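Local coordinates for YusO protein (Bacillus subtilis, PDB 1S3J), which represses the multidrug-resistance operon mdtRP, of which its own gene is part, by binding directly to the promoter region as a homodimeric MarR-family regulator, at residues 49-54 with 92-97; 42-47 with 103-108. All coordinates share one frame; numbering follows the deposited sequence.

In the fold
Contact 1 (49-54 with 92-97) lies within the winged helix-turn-helix region of this MarR-type repressor, and contact 2 (42-47 with 103-108) joins that region to the long helix 99-120; their centres lie about 13 Å apart. Along the chain, contact 1 is nested inside the loop closed by contact 2: helix 37-49 runs into strand 51-53, and strand 93-97 runs into helix 99-120. They also touch directly, Leu97 CD2 lying 3.6 Å from Leu43 CD2 and Leu52 CD1 3.6 Å from Ser45 O. Contact 1 sits at the surface, about 17 Å from the centre of the chain, where its first segment ends at the start of the predicted DNA-binding helix-turn-helix motif, 54-77. Contact 2 is deeper, about 8 Å from that centre.

Contact 1: residues 49-54 with 92-97; sequences HGSLKV and VIDLSL
Val54 and Ile93 lie side by side and point the same way, with Val54 CG2 4.0 Å from Ile93 CB and the same methyl turned to Leu95 CG. Val54 holds CG2 beside its backbone N (CG1 is anti to that nitrogen, chi1 166°), which sets the methyl against strand 93-97 next to the bond from Val54 N to Ile93 O (3.1 Å). Lys53 and Asp94 form a second parallel-pointing pair, but the contact is through the aliphatic part: Lys53 CG is 3.7 Å from Asp94 OD1, whereas the extended chain carries NZ to 6.6 Å from that oxygen. Asp94 OD1 is instead hydrogen-bonded by Asn86 ND2. The backbones pair antiparallel, their short axes at 150°. Leu52 and Leu95 are the hydrogen-bonded pair: Leu95 N donates to Leu52 O at 2.8 Å, and Leu52 N returns a longer bond to Leu95 O. Ser51 OG adds a weak bond to Leu95 O at 3.3 Å. A water lies between Gly50 O and Leu97 N, 3.0 Å from Leu97 N, but its approach to Gly50 O is too short for that leg to be relied on. Strand 93-97 is the middle of a three-stranded antiparallel sheet, between 51-53 and 81-85, and with 81-85 it forms the wing hairpin; Leu52 and Leu95 share a face that packs on Ile57 of helix 54-61 and on helix 37-49.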
loop_
_atom_site.group_PDB
_atom_site.type_symbol
_atom_site.label_atom_id
_atom_site.label_comp_id
_atom_site.label_asym_id
_atom_site.label_seq_id
_atom_site.Cartn_x
_atom_site.Cartn_y
_atom_site.Cartn_z
ATOM N N HIS A 49 -9.883 -15.439 -13.981
ATOM C CA HIS A 49 -9.816 -15.707 -15.415
ATOM C C HIS A 49 -9.709 -17.184 -15.807
ATOM O O HIS A 49 -9.735 -17.503 -16.993
ATOM C CB HIS A 49 -8.659 -14.923 -16.034
ATOM C CG HIS A 49 -8.931 -13.458 -16.148
ATOM N ND1 HIS A 49 -8.867 -12.604 -15.068
ATOM C CD2 HIS A 49 -9.282 -12.695 -17.211
ATOM C CE1 HIS A 49 -9.171 -11.376 -15.460
ATOM N NE2 HIS A 49 -9.420 -11.403 -16.757
ATOM N N GLY A 50 -9.597 -18.076 -14.830
ATOM C CA GLY A 50 -9.394 -19.497 -15.080
ATOM C C GLY A 50 -7.980 -19.874 -15.521
ATOM O O GLY A 50 -7.262 -20.623 -14.844
ATOM N N SER A 51 -7.600 -19.374 -16.686
ATOM C CA SER A 51 -6.272 -19.571 -17.230
ATOM C C SER A 51 -5.729 -18.259 -17.782
ATOM O O SER A 51 -6.480 -17.460 -18.347
ATOM C CB SER A 51 -6.332 -20.609 -18.350
ATOM O OG SER A 51 -5.040 -20.892 -18.833
ATOM N N LEU A 52 -4.427 -18.039 -17.620
ATOM C CA LEU A 52 -3.751 -16.906 -18.248
ATOM C C LEU A 52 -2.368 -17.300 -18.745
ATOM O O LEU A 52 -1.705 -18.128 -18.146
ATOM C CB LEU A 52 -3.619 -15.745 -17.264
ATOM C CG LEU A 52 -4.920 -15.053 -16.832
ATOM C CD1 LEU A 52 -4.670 -14.057 -15.715
ATOM C CD2 LEU A 52 -5.596 -14.363 -18.009
ATOM N N LYS A 53 -1.934 -16.687 -19.840
ATOM C CA LYS A 53 -0.571 -16.832 -20.303
ATOM C C LYS A 53 0.376 -16.161 -19.300
ATOM O O LYS A 53 -0.037 -15.274 -18.547
ATOM C CB LYS A 53 -0.407 -16.218 -21.697
ATOM C CG LYS A 53 -1.387 -16.762 -22.759
ATOM C CD LYS A 53 -1.409 -15.815 -23.950
ATOM C CE LYS A 53 -1.977 -16.448 -25.187
ATOM N NZ LYS A 53 -2.271 -15.377 -26.196
ATOM N N VAL A 54 1.627 -16.608 -19.266
ATOM C CA VAL A 54 2.638 -15.967 -18.442
ATOM C C VAL A 54 2.799 -14.512 -18.866
ATOM O O VAL A 54 2.943 -13.640 -18.013
ATOM C CB VAL A 54 4.014 -16.662 -18.526
ATOM C CG1 VAL A 54 5.106 -15.758 -17.923
ATOM C CG2 VAL A 54 3.972 -17.961 -17.797
ATOM N N VAL A 92 4.133 -21.281 -25.711
ATOM C CA VAL A 92 3.740 -20.353 -24.657
ATOM C C VAL A 92 3.054 -21.113 -23.516
ATOM O O VAL A 92 2.346 -22.105 -23.734
ATOM C CB VAL A 92 2.940 -19.082 -25.154
ATOM C CG1 VAL A 92 3.198 -18.773 -26.640
ATOM C CG2 VAL A 92 1.470 -19.177 -24.881
ATOM N N ILE A 93 3.304 -20.635 -22.296
ATOM C CA ILE A 93 2.924 -21.334 -21.070
ATOM C C ILE A 93 1.635 -20.717 -20.513
ATOM O O ILE A 93 1.559 -19.509 -20.340
ATOM C CB ILE A 93 4.083 -21.215 -20.041
ATOM C CG1 ILE A 93 5.415 -21.723 -20.637
ATOM C CG2 ILE A 93 3.740 -21.909 -18.747
ATOM C CD1 ILE A 93 5.403 -23.144 -21.171
ATOM N N ASP A 94 0.613 -21.541 -20.270
ATOM C CA ASP A 94 -0.559 -21.125 -19.485
ATOM C C ASP A 94 -0.386 -21.516 -18.035
ATOM O O ASP A 94 0.094 -22.616 -17.742
ATOM C CB ASP A 94 -1.838 -21.803 -19.938
ATOM C CG ASP A 94 -2.252 -21.422 -21.326
ATOM O OD1 ASP A 94 -1.868 -20.332 -21.803
ATOM O OD2 ASP A 94 -2.988 -22.169 -22.006
ATOM N N LEU A 95 -0.830 -20.637 -17.137
ATOM C CA LEU A 95 -0.996 -20.982 -15.732
ATOM C C LEU A 95 -2.457 -21.243 -15.372
ATOM O O LEU A 95 -3.358 -20.671 -15.962
ATOM C CB LEU A 95 -0.442 -19.872 -14.834
ATOM C CG LEU A 95 1.027 -19.535 -15.073
ATOM C CD1 LEU A 95 1.475 -18.367 -14.211
ATOM C CD2 LEU A 95 1.887 -20.768 -14.829
ATOM N N SER A 96 -2.671 -22.089 -14.374
ATOM C CA SER A 96 -3.991 -22.277 -13.796
ATOM C C SER A 96 -3.892 -22.721 -12.341
ATOM O O SER A 96 -2.826 -23.154 -11.873
ATOM C CB SER A 96 -4.798 -23.277 -14.636
ATOM O OG SER A 96 -4.074 -24.488 -14.791
ATOM N N LEU A 97 -4.987 -22.601 -11.599
ATOM C CA LEU A 97 -4.994 -23.084 -10.203
ATOM C C LEU A 97 -5.106 -24.582 -10.134
ATOM O O LEU A 97 -5.834 -25.176 -10.903
ATOM C CB LEU A 97 -6.170 -22.502 -9.430
ATOM C CG LEU A 97 -6.253 -20.987 -9.341
ATOM C CD1 LEU A 97 -7.581 -20.622 -8.746
ATOM C CD2 LEU A 97 -5.106 -20.449 -8.495
HETATM O O HOH W 1 -7.618 -21.800 -12.710
#

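Contact 2: residues 42-47 with 103-108; sequences VLASLK and IKFEEV
Lys47 NZ is gripped by two carboxylates of helix 99-120: Glu106 OE1 at 3.0 Å across the contact and Asp102 OD1 one turn earlier. Two acidic partners would probably stabilise the charged ammonium. The pair belongs to a helix-helix crossing of the MarR fold, in which helix 37-49 of the winged helix-turn-helix region meets the long helix that follows the wing; the short axes approach to 10.0 Å at 114°. Lys47 reaches its acids by leaving with CG anti to the backbone N (chi1 -174°) and then bending at chi2 and chi4, while Glu106 bends at its own chi2 and meets it at about a right angle. Between the backbones stands Phe105, a buried ring that points at helix 37-49 and accounts for most of the apolar contact. Leu43 O lies over one of its faces. Leu43 CB approaches CD1 of the ring at 3.8 Å, and near CD2 and CE2 the Lys47 aliphatic chain crosses the ring obliquely, with Lys47 CG 4.0 Å from Phe105 CE2. The ring thus spans from Leu43 to Lys47, one helical turn. Leu40 packs on both Phe105 and Val108, and Leu43 also touches Leu75 of helix 65-77. At the far end of the ring the methyl of Ala44 meets it tightly, CB lying 3.4 Å from Phe105 CE1 and 3.6 Å from Phe105 CZ.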
loop_
_atom_site.group_PDB
_atom_site.type_symbol
_atom_site.label_atom_id
_atom_site.label_comp_id
_atom_site.label_asym_id
_atom_site.label_seq_id
_atom_site.Cartn_x
_atom_site.Cartn_y
_atom_site.Cartn_z
ATOM N N VAL A 42 -1.289 -13.373 -8.270
ATOM C CA VAL A 42 -1.332 -14.370 -9.328
ATOM C C VAL A 42 -2.501 -15.318 -9.085
ATOM O O VAL A 42 -3.253 -15.632 -10.003
ATOM C CB VAL A 42 -0.033 -15.174 -9.417
ATOM C CG1 VAL A 42 -0.168 -16.262 -10.462
ATOM C CG2 VAL A 42 1.160 -14.259 -9.762
ATOM N N LEU A 43 -2.645 -15.752 -7.844
ATOM C CA LEU A 43 -3.708 -16.650 -7.465
ATOM C C LEU A 43 -5.076 -16.048 -7.759
ATOM O O LEU A 43 -5.937 -16.748 -8.267
ATOM C CB LEU A 43 -3.595 -17.055 -5.992
ATOM C CG LEU A 43 -2.420 -17.964 -5.628
ATOM C CD1 LEU A 43 -2.500 -18.402 -4.145
ATOM C CD2 LEU A 43 -2.307 -19.186 -6.567
ATOM N N ALA A 44 -5.244 -14.760 -7.486
ATOM C CA ALA A 44 -6.514 -14.049 -7.693
ATOM C C ALA A 44 -6.839 -13.852 -9.174
ATOM O O ALA A 44 -7.970 -14.065 -9.592
ATOM C CB ALA A 44 -6.497 -12.683 -6.967
ATOM N N SER A 45 -5.844 -13.442 -9.959
ATOM C CA SER A 45 -5.960 -13.416 -11.417
ATOM C C SER A 45 -6.346 -14.775 -12.032
ATOM O O SER A 45 -7.021 -14.815 -13.046
ATOM C CB SER A 45 -4.660 -12.944 -12.062
ATOM O OG SER A 45 -4.292 -11.685 -11.534
ATOM N N LEU A 46 -5.908 -15.869 -11.433
ATOM C CA LEU A 46 -6.215 -17.195 -11.959
ATOM C C LEU A 46 -7.593 -17.700 -11.503
ATOM O O LEU A 46 -8.249 -18.408 -12.252
ATOM C CB LEU A 46 -5.113 -18.207 -11.597
ATOM C CG LEU A 46 -3.726 -17.950 -12.213
ATOM C CD1 LEU A 46 -2.796 -19.106 -11.829
ATOM C CD2 LEU A 46 -3.789 -17.765 -13.730
ATOM N N LYS A 47 -8.028 -17.344 -10.296
ATOM C CA LYS A 47 -9.396 -17.645 -9.865
ATOM C C LYS A 47 -10.415 -16.915 -10.757
ATOM O O LYS A 47 -11.411 -17.493 -11.177
ATOM C CB LYS A 47 -9.613 -17.279 -8.379
ATOM C CG LYS A 47 -10.975 -17.692 -7.790
ATOM C CD LYS A 47 -11.256 -19.177 -8.019
ATOM C CE LYS A 47 -12.576 -19.639 -7.402
ATOM N NZ LYS A 47 -12.381 -19.996 -5.979
ATOM N N ILE A 103 -7.964 -23.673 -2.789
ATOM C CA ILE A 103 -8.177 -23.728 -1.351
ATOM C C ILE A 103 -7.280 -22.714 -0.626
ATOM O O ILE A 103 -7.701 -22.094 0.331
ATOM C CB ILE A 103 -7.917 -25.158 -0.838
ATOM C CG1 ILE A 103 -8.993 -26.115 -1.363
ATOM C CG2 ILE A 103 -7.873 -25.201 0.683
ATOM C CD1 ILE A 103 -8.555 -27.579 -1.362
ATOM N N LYS A 104 -6.050 -22.546 -1.100
ATOM C CA LYS A 104 -5.104 -21.645 -0.453
ATOM C C LYS A 104 -5.490 -20.192 -0.705
ATOM O O LYS A 104 -5.378 -19.362 0.205
ATOM C CB LYS A 104 -3.668 -21.899 -0.925
ATOM C CG LYS A 104 -2.591 -21.379 0.025
ATOM C CD LYS A 104 -2.758 -21.960 1.419
ATOM C CE LYS A 104 -1.550 -21.757 2.255
ATOM N NZ LYS A 104 -1.574 -22.639 3.442
ATOM N N PHE A 105 -5.968 -19.898 -1.918
ATOM C CA PHE A 105 -6.427 -18.550 -2.249
ATOM C C PHE A 105 -7.645 -18.174 -1.407
ATOM O O PHE A 105 -7.839 -16.991 -1.083
ATOM C CB PHE A 105 -6.770 -18.410 -3.731
ATOM C CG PHE A 105 -7.395 -17.093 -4.081
ATOM C CD1 PHE A 105 -6.631 -15.927 -4.080
ATOM C CD2 PHE A 105 -8.745 -17.002 -4.356
ATOM C CE1 PHE A 105 -7.209 -14.700 -4.386
ATOM C CE2 PHE A 105 -9.334 -15.775 -4.660
ATOM C CZ PHE A 105 -8.570 -14.630 -4.684
ATOM N N GLU A 106 -8.444 -19.182 -1.044
ATOM C CA GLU A 106 -9.692 -18.962 -0.307
ATOM C C GLU A 106 -9.418 -18.734 1.172
ATOM O O GLU A 106 -10.064 -17.907 1.803
ATOM C CB GLU A 106 -10.650 -20.140 -0.504
ATOM C CG GLU A 106 -12.103 -19.751 -0.703
ATOM C CD GLU A 106 -12.336 -18.886 -1.927
ATOM O OE1 GLU A 106 -12.007 -19.333 -3.050
ATOM O OE2 GLU A 106 -12.866 -17.755 -1.765
ATOM N N GLU A 107 -8.446 -19.479 1.700
ATOM C CA GLU A 107 -7.993 -19.346 3.082
ATOM C C GLU A 107 -7.347 -17.978 3.324
ATOM O O GLU A 107 -7.584 -17.345 4.336
ATOM C CB GLU A 107 -6.998 -20.458 3.411
ATOM C CG GLU A 107 -7.616 -21.845 3.458
ATOM C CD GLU A 107 -6.611 -22.944 3.815
ATOM O OE1 GLU A 107 -5.375 -22.724 3.729
ATOM O OE2 GLU A 107 -7.073 -24.052 4.184
ATOM N N VAL A 108 -6.546 -17.518 2.372
ATOM C CA VAL A 108 -5.922 -16.213 2.461
ATOM C C VAL A 108 -6.999 -15.104 2.392
ATOM O O VAL A 108 -6.980 -14.157 3.179
ATOM C CB VAL A 108 -4.871 -16.026 1.347
ATOM C CG1 VAL A 108 -4.360 -14.585 1.299
ATOM C CG2 VAL A 108 -3.690 -16.990 1.543
#